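Long-range contact in putative fimbrium anchoring subunit Fim4B (Bacteroides ovatus, PDB 5CAG), which probably serves as the anchoring subunit of a fimbrium, tethering the pilus at the bacterial outer membrane: residues 237-247 / 282-290. Numbering follows the deposited sequence.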
loop_
_atom_site.group_PDB
_atom_site.type_symbol
_atom_site.label_atom_id
_atom_site.label_comp_id
_atom_site.label_asym_id
_atom_site.label_seq_id
_atom_site.Cartn_x
_atom_site.Cartn_y
_atom_site.Cartn_z
ATOM N N PHE A 237 20.082 2.678 -16.128
ATOM C CA PHE A 237 20.327 1.942 -17.358
ATOM C C PHE A 237 21.572 1.127 -17.207
ATOM O O PHE A 237 22.643 1.700 -16.998
ATOM C CB PHE A 237 20.451 2.865 -18.580
ATOM C CG PHE A 237 19.242 3.721 -18.860
ATOM C CD1 PHE A 237 18.197 3.242 -19.641
ATOM C CD2 PHE A 237 19.162 5.021 -18.368
ATOM C CE1 PHE A 237 17.068 4.028 -19.884
ATOM C CE2 PHE A 237 18.034 5.806 -18.607
ATOM C CZ PHE A 237 16.992 5.304 -19.361
ATOM N N ILE A 238 21.444 -0.211 -17.283
ATOM C CA ILE A 238 22.593 -1.111 -17.279
ATOM C C ILE A 238 22.984 -1.298 -18.742
ATOM O O ILE A 238 22.180 -1.812 -19.521
ATOM C CB ILE A 238 22.286 -2.446 -16.569
ATOM C CG1 ILE A 238 21.769 -2.238 -15.120
ATOM C CG2 ILE A 238 23.488 -3.379 -16.645
ATOM C CD1 ILE A 238 22.749 -1.539 -14.158
ATOM N N LYS A 239 24.164 -0.816 -19.132
ATOM C CA LYS A 239 24.636 -0.885 -20.521
ATOM C C LYS A 239 25.065 -2.331 -20.929
ATOM O O LYS A 239 25.116 -3.221 -20.079
ATOM C CB LYS A 239 25.788 0.121 -20.773
ATOM C CG LYS A 239 25.401 1.605 -20.688
ATOM C CD LYS A 239 26.598 2.455 -21.112
ATOM C CE LYS A 239 26.571 3.906 -20.723
ATOM N NZ LYS A 239 27.954 4.457 -20.780
ATOM N N THR A 240 25.382 -2.548 -22.230
ATOM C CA THR A 240 25.751 -3.871 -22.730
ATOM C C THR A 240 27.100 -4.305 -22.188
ATOM O O THR A 240 27.403 -5.501 -22.217
ATOM C CB THR A 240 25.703 -3.976 -24.259
ATOM O OG1 THR A 240 26.697 -3.144 -24.864
ATOM C CG2 THR A 240 24.324 -3.710 -24.830
ATOM N N ASP A 241 27.894 -3.369 -21.657
ATOM C CA ASP A 241 29.180 -3.704 -21.053
ATOM C C ASP A 241 29.078 -3.726 -19.510
ATOM O O ASP A 241 30.101 -3.763 -18.817
ATOM C CB ASP A 241 30.246 -2.730 -21.518
ATOM C CG ASP A 241 30.025 -1.294 -21.126
ATOM O OD1 ASP A 241 28.893 -0.961 -20.682
ATOM O OD2 ASP A 241 30.956 -0.474 -21.339
ATOM N N ASN A 242 27.833 -3.728 -18.991
ATOM C CA ASN A 242 27.483 -3.759 -17.569
ATOM C C ASN A 242 27.853 -2.448 -16.857
ATOM O O ASN A 242 28.020 -2.419 -15.646
ATOM C CB ASN A 242 28.113 -4.967 -16.871
ATOM C CG ASN A 242 27.908 -6.251 -17.638
ATOM O OD1 ASN A 242 26.762 -6.670 -17.893
ATOM N ND2 ASN A 242 29.016 -6.867 -18.072
ATOM N N THR A 243 27.936 -1.359 -17.614
ATOM C CA THR A 243 28.224 -0.018 -17.116
ATOM C C THR A 243 26.916 0.574 -16.713
ATOM O O THR A 243 25.874 0.092 -17.162
ATOM C CB THR A 243 28.914 0.719 -18.226
ATOM O OG1 THR A 243 30.139 0.031 -18.374
ATOM C CG2 THR A 243 29.177 2.185 -17.929
ATOM N N VAL A 244 26.918 1.567 -15.844
ATOM C CA VAL A 244 25.606 2.094 -15.525
ATOM C C VAL A 244 25.596 3.608 -15.770
ATOM O O VAL A 244 26.597 4.313 -15.564
ATOM C CB VAL A 244 25.048 1.666 -14.137
ATOM C CG1 VAL A 244 26.094 1.728 -13.042
ATOM C CG2 VAL A 244 23.822 2.464 -13.749
ATOM N N GLN A 245 24.464 4.056 -16.323
ATOM C CA GLN A 245 24.099 5.437 -16.627
ATOM C C GLN A 245 22.719 5.660 -16.031
ATOM O O GLN A 245 21.799 4.875 -16.287
ATOM C CB GLN A 245 24.119 5.687 -18.137
ATOM C CG GLN A 245 24.380 7.125 -18.497
ATOM C CD GLN A 245 24.363 7.323 -19.983
ATOM O OE1 GLN A 245 25.284 6.921 -20.716
ATOM N NE2 GLN A 245 23.318 7.977 -20.449
ATOM N N GLU A 246 22.597 6.662 -15.162
ATOM C CA GLU A 246 21.335 6.947 -14.496
ATOM C C GLU A 246 20.683 8.228 -15.009
ATOM O O GLU A 246 21.359 9.163 -15.456
ATOM C CB GLU A 246 21.561 7.059 -12.990
ATOM C CG GLU A 246 20.892 5.969 -12.187
ATOM C CD GLU A 246 21.392 5.876 -10.760
ATOM O OE1 GLU A 246 21.162 6.839 -9.993
ATOM O OE2 GLU A 246 22.028 4.853 -10.412
ATOM N N ALA A 247 19.357 8.261 -14.935
ATOM C CA ALA A 247 18.577 9.438 -15.282
ATOM C C ALA A 247 17.607 9.694 -14.135
ATOM O O ALA A 247 16.805 8.832 -13.762
ATOM C CB ALA A 247 17.863 9.270 -16.622
ATOM N N LYS A 282 16.883 15.805 -22.489
ATOM C CA LYS A 282 16.507 14.580 -23.204
ATOM C C LYS A 282 17.326 13.379 -22.704
ATOM O O LYS A 282 18.494 13.560 -22.375
ATOM C CB LYS A 282 16.672 14.789 -24.718
ATOM C CG LYS A 282 15.332 14.998 -25.450
ATOM C CD LYS A 282 15.389 15.951 -26.668
ATOM C CE LYS A 282 16.326 15.622 -27.825
ATOM N NZ LYS A 282 16.442 16.759 -28.792
ATOM N N ILE A 283 16.727 12.179 -22.578
ATOM C CA ILE A 283 17.536 11.049 -22.096
ATOM C C ILE A 283 18.311 10.448 -23.267
ATOM O O ILE A 283 17.713 10.029 -24.260
ATOM C CB ILE A 283 16.714 9.961 -21.336
ATOM C CG1 ILE A 283 16.236 10.479 -19.982
ATOM C CG2 ILE A 283 17.527 8.692 -21.126
ATOM C CD1 ILE A 283 14.982 9.851 -19.502
ATOM N N GLU A 284 19.633 10.386 -23.139
ATOM C CA GLU A 284 20.448 9.740 -24.153
ATOM C C GLU A 284 21.442 8.810 -23.502
ATOM O O GLU A 284 22.227 9.250 -22.665
ATOM C CB GLU A 284 21.175 10.761 -25.039
ATOM C CG GLU A 284 22.141 10.119 -26.034
ATOM C CD GLU A 284 22.652 10.966 -27.184
ATOM O OE1 GLU A 284 22.298 12.168 -27.271
ATOM O OE2 GLU A 284 23.376 10.401 -28.036
ATOM N N VAL A 285 21.429 7.537 -23.903
ATOM C CA VAL A 285 22.400 6.549 -23.431
ATOM C C VAL A 285 23.613 6.629 -24.372
ATOM O O VAL A 285 23.473 6.482 -25.596
ATOM C CB VAL A 285 21.831 5.116 -23.305
ATOM C CG1 VAL A 285 22.914 4.137 -22.872
ATOM C CG2 VAL A 285 20.666 5.083 -22.329
ATOM N N ASP A 286 24.789 6.916 -23.803
ATOM C CA ASP A 286 26.013 7.050 -24.583
ATOM C C ASP A 286 26.592 5.680 -24.874
ATOM O O ASP A 286 26.645 4.837 -23.975
ATOM C CB ASP A 286 27.023 7.941 -23.849
ATOM C CG ASP A 286 26.476 9.319 -23.516
ATOM O OD1 ASP A 286 26.127 10.071 -24.464
ATOM O OD2 ASP A 286 26.385 9.643 -22.313
ATOM N N LYS A 287 26.989 5.453 -26.143
ATOM C CA LYS A 287 27.596 4.216 -26.632
ATOM C C LYS A 287 28.697 3.778 -25.671
ATOM O O LYS A 287 29.502 4.615 -25.260
ATOM C CB LYS A 287 28.157 4.395 -28.064
ATOM C CG LYS A 287 28.699 3.111 -28.726
ATOM C CD LYS A 287 29.145 3.324 -30.189
ATOM C CE LYS A 287 28.768 2.182 -31.118
ATOM N NZ LYS A 287 29.029 2.509 -32.549
ATOM N N PRO A 288 28.717 2.494 -25.248
ATOM C CA PRO A 288 29.761 2.060 -24.315
ATOM C C PRO A 288 31.149 2.284 -24.892
ATOM O O PRO A 288 31.351 2.157 -26.110
ATOM C CB PRO A 288 29.465 0.572 -24.106
ATOM C CG PRO A 288 28.583 0.182 -25.195
ATOM C CD PRO A 288 27.811 1.381 -25.590
ATOM N N GLU A 289 32.094 2.654 -24.008
ATOM C CA GLU A 289 33.492 2.911 -24.358
ATOM C C GLU A 289 34.145 1.677 -24.964
ATOM O O GLU A 289 33.692 0.540 -24.766
ATOM C CB GLU A 289 34.292 3.386 -23.139
ATOM C CG GLU A 289 34.057 4.851 -22.807
ATOM C CD GLU A 289 35.045 5.495 -21.850
ATOM O OE1 GLU A 289 36.253 5.165 -21.916
ATOM O OE2 GLU A 289 34.614 6.369 -21.062
ATOM N N THR A 290 35.192 1.913 -25.732
ATOM C CA THR A 290 35.903 0.842 -26.410
ATOM C C THR A 290 37.410 0.888 -26.055
ATOM O O THR A 290 37.969 1.986 -25.895
ATOM C CB THR A 290 35.641 0.925 -27.928
ATOM O OG1 THR A 290 35.826 2.275 -28.380
ATOM C CG2 THR A 290 34.244 0.412 -28.310
#
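A beta hairpin, strands 232-239 and 244-250 joined through a type I turn from Lys239 to Asn242, packs on segment 282-290, near the end of the modelled chain. Gln245, its CG swung opposite the backbone N (chi1 -154°) and its chain extended, carries its amide across to the backbone of 284-286. Gln245 OE1 accepts from Asp286 N (3.1 Å) on an in-plane lone pair, nearly straight at 166°. Gln245 NE2 donates to Glu284 O (2.8 Å), more bent at 140°. This two-point grip spans Val285 and fixes the rotation of the amide. Beside it, Val285 CG2 sits over one face of the Phe237 ring, a CH-pi contact 4.1 Å from the centroid. Ile283 divides its branches: CG2 lies 3.9 Å from Phe237 CZ, and CG1 meets Ala247 CB. The extended Lys239 chain runs past Val285 and brings CE to 3.4 Å from Asp286 O. At the turn, Pro288 CB lies against Asp241 OD2, while Asp241 OD1 accepts from Thr243 N in an Asx turn. Val159 of strand 159-167 touches both Phe237 and Val285, Ile283 packs on Val151 and Ala153 of strand 134-154, and Ile283 and Val285 both form backbone hydrogen bonds with Lys154.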